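Long-range contacts in extracellular ligand-binding receptor (Rhodopseudomonas palustris, PDB 3SG0), which probably serves as the solute-binding component of a transport system, capturing aromatic acids such as benzoylformate between its two lobes: residues I30-S35 and V63-L68; D91-S96 and T114-M119; V249-F254 and A303-G308; A265-E270 and F373-R378. All blocks are in the same frame, centred on the assembly; numbering follows the deposited sequence.

Interaction 1: I30-S35 and V63-L68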
loop_
_atom_site.group_PDB
_atom_site.type_symbol
_atom_site.label_atom_id
_atom_site.label_comp_id
_atom_site.label_asym_id
_atom_site.label_seq_id
_atom_site.Cartn_x
_atom_site.Cartn_y
_atom_site.Cartn_z
ATOM N N ILE A 30 -2.514 18.816 8.487
ATOM C CA ILE A 30 -2.119 17.627 7.750
ATOM C C ILE A 30 -2.947 17.585 6.475
ATOM O O ILE A 30 -4.185 17.618 6.539
ATOM C CB ILE A 30 -2.415 16.351 8.560
ATOM C CG1 ILE A 30 -1.770 16.398 9.950
ATOM C CG2 ILE A 30 -2.002 15.112 7.781
ATOM C CD1 ILE A 30 -0.274 16.357 9.955
ATOM N N GLY A 31 -2.292 17.540 5.321
ATOM C CA GLY A 31 -2.991 17.432 4.051
ATOM C C GLY A 31 -2.977 16.007 3.554
ATOM O O GLY A 31 -1.957 15.328 3.677
ATOM N N ILE A 32 -4.086 15.552 2.983
ATOM C CA ILE A 32 -4.187 14.188 2.483
ATOM C C ILE A 32 -4.814 14.207 1.095
ATOM O O ILE A 32 -5.841 14.856 0.886
ATOM C CB ILE A 32 -5.065 13.312 3.408
ATOM C CG1 ILE A 32 -4.666 13.480 4.877
ATOM C CG2 ILE A 32 -4.973 11.854 2.995
ATOM C CD1 ILE A 32 -5.666 12.860 5.854
ATOM N N THR A 33 -4.189 13.524 0.145
ATOM C CA THR A 33 -4.806 13.263 -1.148
ATOM C C THR A 33 -4.899 11.760 -1.313
ATOM O O THR A 33 -3.932 11.030 -1.063
ATOM C CB THR A 33 -4.047 13.959 -2.307
ATOM O OG1 THR A 33 -4.765 13.778 -3.539
ATOM C CG2 THR A 33 -2.614 13.463 -2.454
HETATM N N MSE A 34 -6.087 11.286 -1.684
HETATM C CA MSE A 34 -6.318 9.852 -1.813
HETATM C C MSE A 34 -7.215 9.574 -2.998
HETATM O O MSE A 34 -7.971 10.450 -3.445
HETATM C CB MSE A 34 -6.944 9.274 -0.545
HETATM C CG MSE A 34 -8.327 9.825 -0.226
HETATM SE SE MSE A 34 -8.324 11.378 0.993
HETATM C CE MSE A 34 -7.903 10.392 2.621
ATOM N N SER A 35 -7.129 8.352 -3.507
ATOM C CA SER A 35 -7.885 7.963 -4.692
ATOM C C SER A 35 -9.247 7.409 -4.289
ATOM O O SER A 35 -9.489 6.213 -4.334
ATOM C CB SER A 35 -7.094 6.944 -5.518
ATOM O OG SER A 35 -5.789 7.427 -5.829
ATOM N N VAL A 63 -4.946 19.506 15.812
ATOM C CA VAL A 63 -4.564 19.020 14.494
ATOM C C VAL A 63 -5.790 19.097 13.597
ATOM O O VAL A 63 -6.870 18.633 13.974
ATOM C CB VAL A 63 -4.085 17.561 14.555
ATOM C CG1 VAL A 63 -3.650 17.076 13.171
ATOM C CG2 VAL A 63 -2.947 17.412 15.551
ATOM N N THR A 64 -5.628 19.704 12.425
ATOM C CA THR A 64 -6.692 19.803 11.439
ATOM C C THR A 64 -6.269 19.037 10.188
ATOM O O THR A 64 -5.138 19.190 9.716
ATOM C CB THR A 64 -6.932 21.265 11.062
ATOM O OG1 THR A 64 -7.306 22.003 12.234
ATOM C CG2 THR A 64 -8.036 21.376 10.015
ATOM N N TYR A 65 -7.181 18.230 9.649
ATOM C CA TYR A 65 -6.928 17.431 8.458
ATOM C C TYR A 65 -7.664 18.028 7.273
ATOM O O TYR A 65 -8.822 18.441 7.394
ATOM C CB TYR A 65 -7.404 15.997 8.683
ATOM C CG TYR A 65 -6.698 15.341 9.843
ATOM C CD1 TYR A 65 -5.469 14.724 9.663
ATOM C CD2 TYR A 65 -7.235 15.364 11.126
ATOM C CE1 TYR A 65 -4.799 14.140 10.712
ATOM C CE2 TYR A 65 -6.566 14.778 12.190
ATOM C CZ TYR A 65 -5.348 14.166 11.972
ATOM O OH TYR A 65 -4.661 13.578 13.010
ATOM N N PHE A 66 -6.988 18.063 6.130
ATOM C CA PHE A 66 -7.556 18.555 4.884
ATOM C C PHE A 66 -7.440 17.453 3.862
ATOM O O PHE A 66 -6.352 17.223 3.330
ATOM C CB PHE A 66 -6.765 19.765 4.403
ATOM C CG PHE A 66 -6.760 20.905 5.375
ATOM C CD1 PHE A 66 -7.691 21.926 5.265
ATOM C CD2 PHE A 66 -5.834 20.961 6.406
ATOM C CE1 PHE A 66 -7.698 22.985 6.161
ATOM C CE2 PHE A 66 -5.834 22.016 7.306
ATOM C CZ PHE A 66 -6.771 23.029 7.181
ATOM N N ALA A 67 -8.544 16.761 3.592
ATOM C CA ALA A 67 -8.548 15.580 2.740
ATOM C C ALA A 67 -9.197 15.876 1.394
ATOM O O ALA A 67 -10.272 16.479 1.336
ATOM C CB ALA A 67 -9.284 14.444 3.437
ATOM N N LEU A 68 -8.546 15.450 0.319
ATOM C CA LEU A 68 -9.000 15.704 -1.043
ATOM C C LEU A 68 -8.948 14.429 -1.861
ATOM O O LEU A 68 -8.008 13.643 -1.746
ATOM C CB LEU A 68 -8.122 16.763 -1.717
ATOM C CG LEU A 68 -8.133 18.161 -1.099
ATOM C CD1 LEU A 68 -7.042 19.041 -1.699
ATOM C CD2 LEU A 68 -9.501 18.806 -1.271
#

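Interaction 2: D91-S96 and T114-M119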
loop_
_atom_site.group_PDB
_atom_site.type_symbol
_atom_site.label_atom_id
_atom_site.label_comp_id
_atom_site.label_asym_id
_atom_site.label_seq_id
_atom_site.Cartn_x
_atom_site.Cartn_y
_atom_site.Cartn_z
ATOM N N ASP A 91 1.740 21.010 7.398
ATOM C CA ASP A 91 2.996 20.566 7.978
ATOM C C ASP A 91 3.463 19.228 7.436
ATOM O O ASP A 91 4.668 18.960 7.397
ATOM C CB ASP A 91 2.859 20.499 9.493
ATOM C CG ASP A 91 2.552 21.846 10.087
ATOM O OD1 ASP A 91 3.406 22.744 9.957
ATOM O OD2 ASP A 91 1.452 22.028 10.659
ATOM N N VAL A 92 2.505 18.389 7.045
ATOM C CA VAL A 92 2.777 17.076 6.482
ATOM C C VAL A 92 1.771 16.825 5.370
ATOM O O VAL A 92 0.599 17.188 5.507
ATOM C CB VAL A 92 2.616 15.961 7.541
ATOM C CG1 VAL A 92 2.878 14.588 6.935
ATOM C CG2 VAL A 92 3.537 16.205 8.732
ATOM N N LEU A 93 2.220 16.205 4.281
ATOM C CA LEU A 93 1.342 15.761 3.202
ATOM C C LEU A 93 1.296 14.252 3.236
ATOM O O LEU A 93 2.313 13.614 3.478
ATOM C CB LEU A 93 1.905 16.217 1.863
ATOM C CG LEU A 93 1.099 15.920 0.601
ATOM C CD1 LEU A 93 -0.334 16.458 0.681
ATOM C CD2 LEU A 93 1.814 16.478 -0.623
ATOM N N ILE A 94 0.119 13.685 3.002
ATOM C CA ILE A 94 -0.064 12.244 2.963
ATOM C C ILE A 94 -0.751 11.876 1.653
ATOM O O ILE A 94 -1.743 12.508 1.272
ATOM C CB ILE A 94 -0.901 11.761 4.166
ATOM C CG1 ILE A 94 -0.234 12.200 5.484
ATOM C CG2 ILE A 94 -1.119 10.261 4.092
ATOM C CD1 ILE A 94 -0.947 11.720 6.737
ATOM N N GLY A 95 -0.217 10.886 0.948
ATOM C CA GLY A 95 -0.848 10.381 -0.263
ATOM C C GLY A 95 0.153 10.018 -1.344
ATOM O O GLY A 95 1.371 10.072 -1.132
ATOM N N SER A 96 -0.328 9.585 -2.507
ATOM C CA SER A 96 -1.709 9.196 -2.720
ATOM C C SER A 96 -1.850 7.706 -2.385
ATOM O O SER A 96 -1.038 7.138 -1.642
ATOM C CB SER A 96 -2.087 9.502 -4.172
ATOM O OG SER A 96 -3.430 9.140 -4.467
ATOM N N THR A 114 8.514 19.624 2.672
ATOM C CA THR A 114 7.425 19.096 3.474
ATOM C C THR A 114 7.461 17.575 3.419
ATOM O O THR A 114 7.528 16.999 2.336
ATOM C CB THR A 114 6.085 19.606 2.919
ATOM O OG1 THR A 114 6.077 21.034 2.950
ATOM C CG2 THR A 114 4.902 19.085 3.723
ATOM N N PRO A 115 7.429 16.909 4.582
ATOM C CA PRO A 115 7.415 15.445 4.544
ATOM C C PRO A 115 6.161 14.922 3.850
ATOM O O PRO A 115 5.057 15.455 4.032
ATOM C CB PRO A 115 7.386 15.028 6.020
ATOM C CG PRO A 115 7.641 16.233 6.801
ATOM C CD PRO A 115 7.439 17.445 5.953
ATOM N N LEU A 116 6.347 13.873 3.059
ATOM C CA LEU A 116 5.284 13.183 2.342
ATOM C C LEU A 116 5.202 11.757 2.851
ATOM O O LEU A 116 6.180 11.014 2.750
ATOM C CB LEU A 116 5.576 13.149 0.837
ATOM C CG LEU A 116 4.625 12.292 -0.009
ATOM C CD1 LEU A 116 3.214 12.851 0.001
ATOM C CD2 LEU A 116 5.131 12.150 -1.434
HETATM N N MSE A 117 4.051 11.377 3.400
HETATM C CA MSE A 117 3.798 9.994 3.790
HETATM C C MSE A 117 3.003 9.363 2.653
HETATM O O MSE A 117 1.794 9.593 2.542
HETATM C CB MSE A 117 2.988 9.922 5.085
HETATM C CG MSE A 117 3.419 10.897 6.166
HETATM SE SE MSE A 117 5.231 10.709 6.788
HETATM C CE MSE A 117 5.050 8.935 7.601
ATOM N N THR A 118 3.652 8.616 1.767
ATOM C CA THR A 118 2.899 8.010 0.682
ATOM C C THR A 118 2.163 6.774 1.174
ATOM O O THR A 118 2.648 6.078 2.068
ATOM C CB THR A 118 3.784 7.689 -0.534
ATOM O OG1 THR A 118 2.952 7.219 -1.597
ATOM C CG2 THR A 118 4.831 6.626 -0.236
HETATM N N MSE A 119 0.989 6.506 0.603
HETATM C CA MSE A 119 0.198 5.336 0.986
HETATM C C MSE A 119 0.262 4.211 -0.050
HETATM O O MSE A 119 -0.429 3.196 0.087
HETATM C CB MSE A 119 -1.252 5.733 1.291
HETATM C CG MSE A 119 -1.361 6.705 2.458
HETATM SE SE MSE A 119 -3.177 7.165 2.923
HETATM C CE MSE A 119 -3.605 8.299 1.392
#

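Interaction 3: V249-F254 and A303-G308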
loop_
_atom_site.group_PDB
_atom_site.type_symbol
_atom_site.label_atom_id
_atom_site.label_comp_id
_atom_site.label_asym_id
_atom_site.label_seq_id
_atom_site.Cartn_x
_atom_site.Cartn_y
_atom_site.Cartn_z
ATOM N N VAL A 249 -4.835 -6.779 -3.295
ATOM C CA VAL A 249 -6.158 -7.391 -3.249
ATOM C C VAL A 249 -6.680 -7.610 -1.833
ATOM O O VAL A 249 -7.756 -8.179 -1.659
ATOM C CB VAL A 249 -6.215 -8.736 -4.032
ATOM C CG1 VAL A 249 -5.596 -8.577 -5.420
ATOM C CG2 VAL A 249 -5.569 -9.886 -3.251
ATOM N N ALA A 250 -5.936 -7.145 -0.830
ATOM C CA ALA A 250 -6.166 -7.523 0.566
ATOM C C ALA A 250 -7.357 -6.812 1.218
ATOM O O ALA A 250 -7.353 -6.554 2.430
ATOM C CB ALA A 250 -4.889 -7.313 1.369
ATOM N N THR A 251 -8.378 -6.530 0.413
ATOM C CA THR A 251 -9.621 -5.936 0.882
ATOM C C THR A 251 -10.771 -6.931 0.759
ATOM O O THR A 251 -10.870 -7.671 -0.224
ATOM C CB THR A 251 -9.970 -4.651 0.104
ATOM O OG1 THR A 251 -11.331 -4.309 0.390
ATOM C CG2 THR A 251 -9.813 -4.825 -1.413
ATOM N N GLU A 252 -11.649 -6.946 1.751
ATOM C CA GLU A 252 -12.826 -7.801 1.675
ATOM C C GLU A 252 -13.697 -7.497 0.444
ATOM O O GLU A 252 -14.474 -8.346 0.015
ATOM C CB GLU A 252 -13.627 -7.743 2.977
ATOM C CG GLU A 252 -13.004 -8.547 4.119
ATOM C CD GLU A 252 -11.711 -7.957 4.673
ATOM O OE1 GLU A 252 -11.508 -6.724 4.580
ATOM O OE2 GLU A 252 -10.897 -8.740 5.210
ATOM N N GLU A 253 -13.557 -6.312 -0.146
ATOM C CA GLU A 253 -14.291 -6.010 -1.380
ATOM C C GLU A 253 -13.873 -6.928 -2.522
ATOM O O GLU A 253 -14.681 -7.271 -3.386
ATOM C CB GLU A 253 -14.079 -4.558 -1.812
ATOM C CG GLU A 253 -14.612 -3.536 -0.838
ATOM C CD GLU A 253 -14.479 -2.115 -1.352
ATOM O OE1 GLU A 253 -14.740 -1.895 -2.553
ATOM O OE2 GLU A 253 -14.111 -1.227 -0.561
ATOM N N PHE A 254 -12.604 -7.309 -2.540
ATOM C CA PHE A 254 -12.080 -8.225 -3.546
ATOM C C PHE A 254 -12.674 -9.618 -3.352
ATOM O O PHE A 254 -13.049 -10.290 -4.316
ATOM C CB PHE A 254 -10.549 -8.256 -3.465
ATOM C CG PHE A 254 -9.900 -9.291 -4.346
ATOM C CD1 PHE A 254 -9.560 -9.005 -5.659
ATOM C CD2 PHE A 254 -9.604 -10.546 -3.846
ATOM C CE1 PHE A 254 -8.954 -9.955 -6.450
ATOM C CE2 PHE A 254 -8.992 -11.498 -4.634
ATOM C CZ PHE A 254 -8.667 -11.200 -5.943
ATOM N N ALA A 303 -16.699 -2.151 9.929
ATOM C CA ALA A 303 -15.312 -2.599 9.953
ATOM C C ALA A 303 -14.522 -1.994 8.800
ATOM O O ALA A 303 -15.027 -1.876 7.683
ATOM C CB ALA A 303 -15.244 -4.116 9.889
ATOM N N PRO A 304 -13.267 -1.623 9.065
ATOM C CA PRO A 304 -12.428 -1.087 7.994
ATOM C C PRO A 304 -11.809 -2.196 7.160
ATOM O O PRO A 304 -11.743 -3.352 7.593
ATOM C CB PRO A 304 -11.323 -0.372 8.764
ATOM C CG PRO A 304 -11.165 -1.197 10.004
ATOM C CD PRO A 304 -12.566 -1.654 10.362
ATOM N N THR A 305 -11.352 -1.833 5.970
ATOM C CA THR A 305 -10.453 -2.693 5.215
ATOM C C THR A 305 -9.020 -2.184 5.372
ATOM O O THR A 305 -8.774 -1.077 5.874
ATOM C CB THR A 305 -10.836 -2.770 3.736
ATOM O OG1 THR A 305 -10.619 -1.486 3.135
ATOM C CG2 THR A 305 -12.301 -3.176 3.580
ATOM N N ILE A 306 -8.070 -2.998 4.937
ATOM C CA ILE A 306 -6.669 -2.722 5.193
ATOM C C ILE A 306 -6.222 -1.361 4.665
ATOM O O ILE A 306 -5.346 -0.719 5.242
ATOM C CB ILE A 306 -5.762 -3.822 4.598
ATOM C CG1 ILE A 306 -4.333 -3.675 5.111
ATOM C CG2 ILE A 306 -5.814 -3.812 3.077
ATOM C CD1 ILE A 306 -3.421 -4.818 4.696
ATOM N N PHE A 307 -6.801 -0.897 3.562
ATOM C CA PHE A 307 -6.272 0.313 2.950
ATOM C C PHE A 307 -6.381 1.535 3.847
ATOM O O PHE A 307 -5.542 2.425 3.774
ATOM C CB PHE A 307 -6.817 0.494 1.534
ATOM C CG PHE A 307 -6.382 -0.614 0.644
ATOM C CD1 PHE A 307 -7.231 -1.668 0.331
ATOM C CD2 PHE A 307 -5.065 -0.675 0.223
ATOM C CE1 PHE A 307 -6.773 -2.736 -0.432
ATOM C CE2 PHE A 307 -4.608 -1.743 -0.534
ATOM C CZ PHE A 307 -5.458 -2.773 -0.857
ATOM N N GLY A 308 -7.376 1.560 4.730
ATOM C CA GLY A 308 -7.472 2.638 5.696
ATOM C C GLY A 308 -6.290 2.654 6.657
ATOM O O GLY A 308 -5.877 3.709 7.157
HETATM O O HOH W 1 -9.019 -5.593 4.461
HETATM O O HOH W 2 -11.557 -1.677 0.401
HETATM O O HOH W 3 -13.023 -5.582 6.533
#

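Interaction 4: A265-E270 and F373-R378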
loop_
_atom_site.group_PDB
_atom_site.type_symbol
_atom_site.label_atom_id
_atom_site.label_comp_id
_atom_site.label_asym_id
_atom_site.label_seq_id
_atom_site.Cartn_x
_atom_site.Cartn_y
_atom_site.Cartn_z
ATOM N N ALA A 265 -6.826 -17.953 -3.658
ATOM C CA ALA A 265 -5.773 -17.024 -4.053
ATOM C C ALA A 265 -4.777 -16.856 -2.910
ATOM O O ALA A 265 -5.170 -16.801 -1.742
ATOM C CB ALA A 265 -6.356 -15.676 -4.442
ATOM N N ILE A 266 -3.496 -16.765 -3.251
ATOM C CA ILE A 266 -2.438 -16.565 -2.275
ATOM C C ILE A 266 -1.632 -15.344 -2.687
ATOM O O ILE A 266 -1.396 -15.121 -3.878
ATOM C CB ILE A 266 -1.533 -17.818 -2.174
ATOM C CG1 ILE A 266 -2.308 -18.965 -1.521
ATOM C CG2 ILE A 266 -0.249 -17.510 -1.406
ATOM C CD1 ILE A 266 -1.645 -20.321 -1.646
ATOM N N PHE A 267 -1.227 -14.548 -1.707
ATOM C CA PHE A 267 -0.369 -13.393 -1.956
ATOM C C PHE A 267 0.523 -13.146 -0.754
ATOM O O PHE A 267 0.214 -13.596 0.356
ATOM C CB PHE A 267 -1.185 -12.131 -2.284
ATOM C CG PHE A 267 -2.131 -11.684 -1.185
ATOM C CD1 PHE A 267 -1.757 -10.719 -0.260
ATOM C CD2 PHE A 267 -3.412 -12.206 -1.110
ATOM C CE1 PHE A 267 -2.641 -10.297 0.723
ATOM C CE2 PHE A 267 -4.296 -11.796 -0.123
ATOM C CZ PHE A 267 -3.914 -10.838 0.783
ATOM N N ALA A 268 1.631 -12.450 -0.969
ATOM C CA ALA A 268 2.449 -11.985 0.138
ATOM C C ALA A 268 1.923 -10.626 0.580
ATOM O O ALA A 268 1.764 -9.713 -0.239
ATOM C CB ALA A 268 3.905 -11.887 -0.288
ATOM N N GLY A 269 1.642 -10.485 1.868
ATOM C CA GLY A 269 1.085 -9.257 2.389
ATOM C C GLY A 269 1.475 -8.971 3.823
ATOM O O GLY A 269 2.486 -9.458 4.346
ATOM N N GLU A 270 0.645 -8.148 4.450
ATOM C CA GLU A 270 0.953 -7.518 5.725
ATOM C C GLU A 270 0.395 -8.263 6.926
ATOM O O GLU A 270 -0.596 -8.986 6.824
ATOM C CB GLU A 270 0.398 -6.087 5.750
ATOM C CG GLU A 270 1.131 -5.099 4.862
ATOM C CD GLU A 270 0.849 -5.287 3.381
ATOM O OE1 GLU A 270 -0.330 -5.264 2.964
ATOM O OE2 GLU A 270 1.842 -5.430 2.639
ATOM N N PHE A 373 4.065 -11.756 5.017
ATOM C CA PHE A 373 3.234 -12.867 5.477
ATOM C C PHE A 373 2.461 -13.451 4.304
ATOM O O PHE A 373 1.844 -12.717 3.533
ATOM C CB PHE A 373 2.258 -12.398 6.555
ATOM C CG PHE A 373 2.932 -11.959 7.826
ATOM C CD1 PHE A 373 3.177 -12.861 8.846
ATOM C CD2 PHE A 373 3.350 -10.648 7.987
ATOM C CE1 PHE A 373 3.817 -12.457 10.013
ATOM C CE2 PHE A 373 3.983 -10.245 9.147
ATOM C CZ PHE A 373 4.213 -11.152 10.159
ATOM N N LEU A 374 2.501 -14.765 4.143
ATOM C CA LEU A 374 1.735 -15.408 3.088
ATOM C C LEU A 374 0.281 -15.516 3.506
ATOM O O LEU A 374 -0.030 -16.110 4.542
ATOM C CB LEU A 374 2.321 -16.774 2.734
ATOM C CG LEU A 374 3.652 -16.727 1.982
ATOM C CD1 LEU A 374 4.268 -18.109 1.898
ATOM C CD2 LEU A 374 3.459 -16.149 0.590
ATOM N N ILE A 375 -0.588 -14.923 2.696
ATOM C CA ILE A 375 -2.014 -14.851 2.958
ATOM C C ILE A 375 -2.754 -15.687 1.925
ATOM O O ILE A 375 -2.401 -15.678 0.742
ATOM C CB ILE A 375 -2.520 -13.388 2.854
ATOM C CG1 ILE A 375 -1.657 -12.442 3.700
ATOM C CG2 ILE A 375 -3.997 -13.299 3.226
ATOM C CD1 ILE A 375 -1.629 -12.759 5.191
ATOM N N GLU A 376 -3.785 -16.393 2.371
ATOM C CA GLU A 376 -4.632 -17.181 1.492
ATOM C C GLU A 376 -6.082 -16.775 1.712
ATOM O O GLU A 376 -6.483 -16.503 2.848
ATOM C CB GLU A 376 -4.459 -18.669 1.818
ATOM C CG GLU A 376 -5.190 -19.635 0.897
ATOM C CD GLU A 376 -5.041 -21.077 1.353
ATOM O OE1 GLU A 376 -4.924 -21.299 2.575
ATOM O OE2 GLU A 376 -5.034 -21.984 0.492
ATOM N N ILE A 377 -6.870 -16.730 0.641
ATOM C CA ILE A 377 -8.314 -16.574 0.780
ATOM C C ILE A 377 -8.906 -17.962 1.001
ATOM O O ILE A 377 -8.872 -18.811 0.109
ATOM C CB ILE A 377 -8.948 -15.889 -0.448
ATOM C CG1 ILE A 377 -8.325 -14.500 -0.637
ATOM C CG2 ILE A 377 -10.458 -15.803 -0.282
ATOM C CD1 ILE A 377 -8.809 -13.782 -1.875
ATOM N N ARG A 378 -9.403 -18.197 2.212
ATOM C CA ARG A 378 -9.998 -19.478 2.581
ATOM C C ARG A 378 -11.383 -19.247 3.147
ATOM O O ARG A 378 -11.544 -18.502 4.109
ATOM C CB ARG A 378 -9.156 -20.192 3.639
ATOM C CG ARG A 378 -7.901 -20.851 3.122
ATOM C CD ARG A 378 -7.568 -22.106 3.932
ATOM N NE ARG A 378 -7.547 -21.871 5.375
ATOM C CZ ARG A 378 -6.550 -21.274 6.023
ATOM N NH1 ARG A 378 -5.493 -20.829 5.352
ATOM N NH2 ARG A 378 -6.614 -21.113 7.338
#

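Interaction 1: I30-S35 and V63-L68
The Tyr65 ring stands beside Ile30, its CD1 3.6 Å from Ile30 CB, and meets that branched carbon obliquely; the two side chains run side by side in the same direction. Ile32 CD1 approaches the same ring more loosely. On the other face of the sheet, Ile30 O, which accepts from Phe66 N, lies at the edge of the Phe66 ring, near its plane. Ile30 has CG1 anti to its carbonyl carbon (chi1 -55°), which carries this branch to Val63 CG1 at 3.8 Å as well as to the tyrosine. Farther along, Met34, a selenomethionine, folds back so that SE lies 4.0 Å from Ala67 CB. Five backbone bonds join the two parallel strands; the first is Ile30 N to Thr64 O (2.9 Å) and the last Met34 N to Leu68 O (3.0 Å). The strands are neighbours in the N-terminal sheet of a periplasmic binding protein of the leucine-binding family. Helix 306-328 covers the Ile30, Ile32 and Tyr65 face, and helix 74-86 the Phe66 and Leu68 face. Tyr65 OH bonds to Pro55 O and Thr33 OG1 to Asp70, so polar tips find partners beyond the pair while the contact itself rests on backbone bonding and apolar packing.

Interaction 2: D91-S96 and T114-M119
Ile94 and the selenomethionine Met117 form the apolar centre, Ile94 CG1 lying 3.9 Å from Met117 CG. Val92 CG1 reaches the same CG at 3.8 Å, so the bent Met117 chain touches two side chains of the neighbouring strand. The CG2 branch of Ile94, anti to the backbone N with CG1 at chi1 -57°, meets SE of Met119 at 3.9 Å, the two side chains crossing at about a right angle. An alanine in place of Ile94 would be likely to leave Met117 CG and Met119 SE without this shared apolar neighbour, freeing the Met119 chain to shift. On the other face Leu93 and Leu116 lie side by side, Leu93 CG to Leu116 CD1 3.8 Å. Toward the polar edge, Leu93 N binds Pro115 O and Leu93 O receives Met117 N at 2.8 Å; Gly95 N then bonds to Met117 O. Past the strands, Met119 N bonds to Ser96 O at 3.1 Å, Ser96 being preceded by a cis peptide. This is the parallel pairing of a beta-alpha-beta unit whose crossover is helix 99-111, and Ser96 OG is held by Asp70. Met119 also touches the bound benzoylformate, so an apolar core with its backbone polar groups largely paired carries a pocket residue at its C-terminal end.

Interaction 3: V249-F254 and A303-G308
The N-terminus of helix 252-258 meets the start of helix 306-328 beside the benzoylformate pocket, which Phe307 helps to line. Thr251 is the N-cap of the first helix: with OG1 anti to its backbone N (chi1 166°), the hydroxyl accepts from Glu253 N at 3.0 Å. The same oxygen lies 3.5 Å from Thr305 CG2, the two threonines side by side, while Thr251 CB meets the Phe307 ring at its edge, 3.8 Å from CE1. Ile306 CG2 sits over one face of that ring, offset toward the rim, and also packs on Ala250 CB. Three waters supply the polar joins. One gives its protons to Ala250 O and Glu252 OE1 and accepts from Ile306 N at 2.8 Å; a second accepts from Thr251 OG1 (2.6 Å) and Thr305 OG1 and donates to Glu253 OE2; the third links Glu252 OE1 to Pro304 O. A valine at Thr251 would probably leave Glu253 N without its cap and the second water without one of its donors. Helix 41-50 packs here through Leu43, against Phe307, and Pro46, against Thr305. The direct contacts are van der Waals, several of them oxygen against methyl, and water joins the polar groups.

Interaction 4: A265-E270 and F373-R378
Strands 266-269 and 373-378 run antiparallel, at 144° between their directions, with Phe267 and Ile375 as one hydrogen-bonded pair and Gly269 and Phe373 as the next. Phe267 N gives to Ile375 O and Ile375 N returns to Phe267 O at 2.8 Å, the latter nearly straight. Gly269 and Phe373 exchange a second such pair, and Ile377 N reaches Ala265 O at 2.9 Å. Ile375 carries the side-chain contact: its CB rests over one face of the Phe267 ring in a CH-pi contact, 3.8 Å from the ring centroid, while CG2 comes within 3.5 Å of Phe267 CZ. The ring is swung there by a chi1 of 61°, which sets CG between the backbone N and carbonyl carbon. A side chain at Gly269 would run into this ring, at Phe267 CE1. These strands belong to a three-stranded antiparallel sheet completed by 381-384, whose Phe382 packs on Ile375 and Ile377. On the opposite face, Ile266 CG1 lies against the aliphatic Glu376 CG at 3.8 Å; in one of two conformers of Arg378, NH1 forms a salt bridge with Glu376 OE1 (2.9 Å). Leu374 CD2 loosely touches Ile266 CG2, with Tyr153 of helix 143-156 packing on both residues. Beyond the strand, Glu270 bonds through OE2 to His247 ND1.

How the interactions relate
From the N terminus, interaction 1 closes first, pairing 30-35 with 63-68 across an intervening helix 41-50. Interaction 2 follows in series, returning through helix 99-111 to 114-119. The two share one sheet, since strand 28-34 lies between 61-69 and 92-94, and Gly31 O and Ile94 N probably bond at 2.7 Å. Interactions 3 and 4 come later and cross: 249-254 and 265-270 are followed by their partners 303-308 and 373-378 in that order. Interaction 3 joins the start of helix 252-258 to that of helix 306-328, whose later residues cover the sheet of interactions 1 and 2. Interaction 4 brings the C-terminal part of the chain back to strand 266-269, touching interaction 3 where Ala250 meets Phe267.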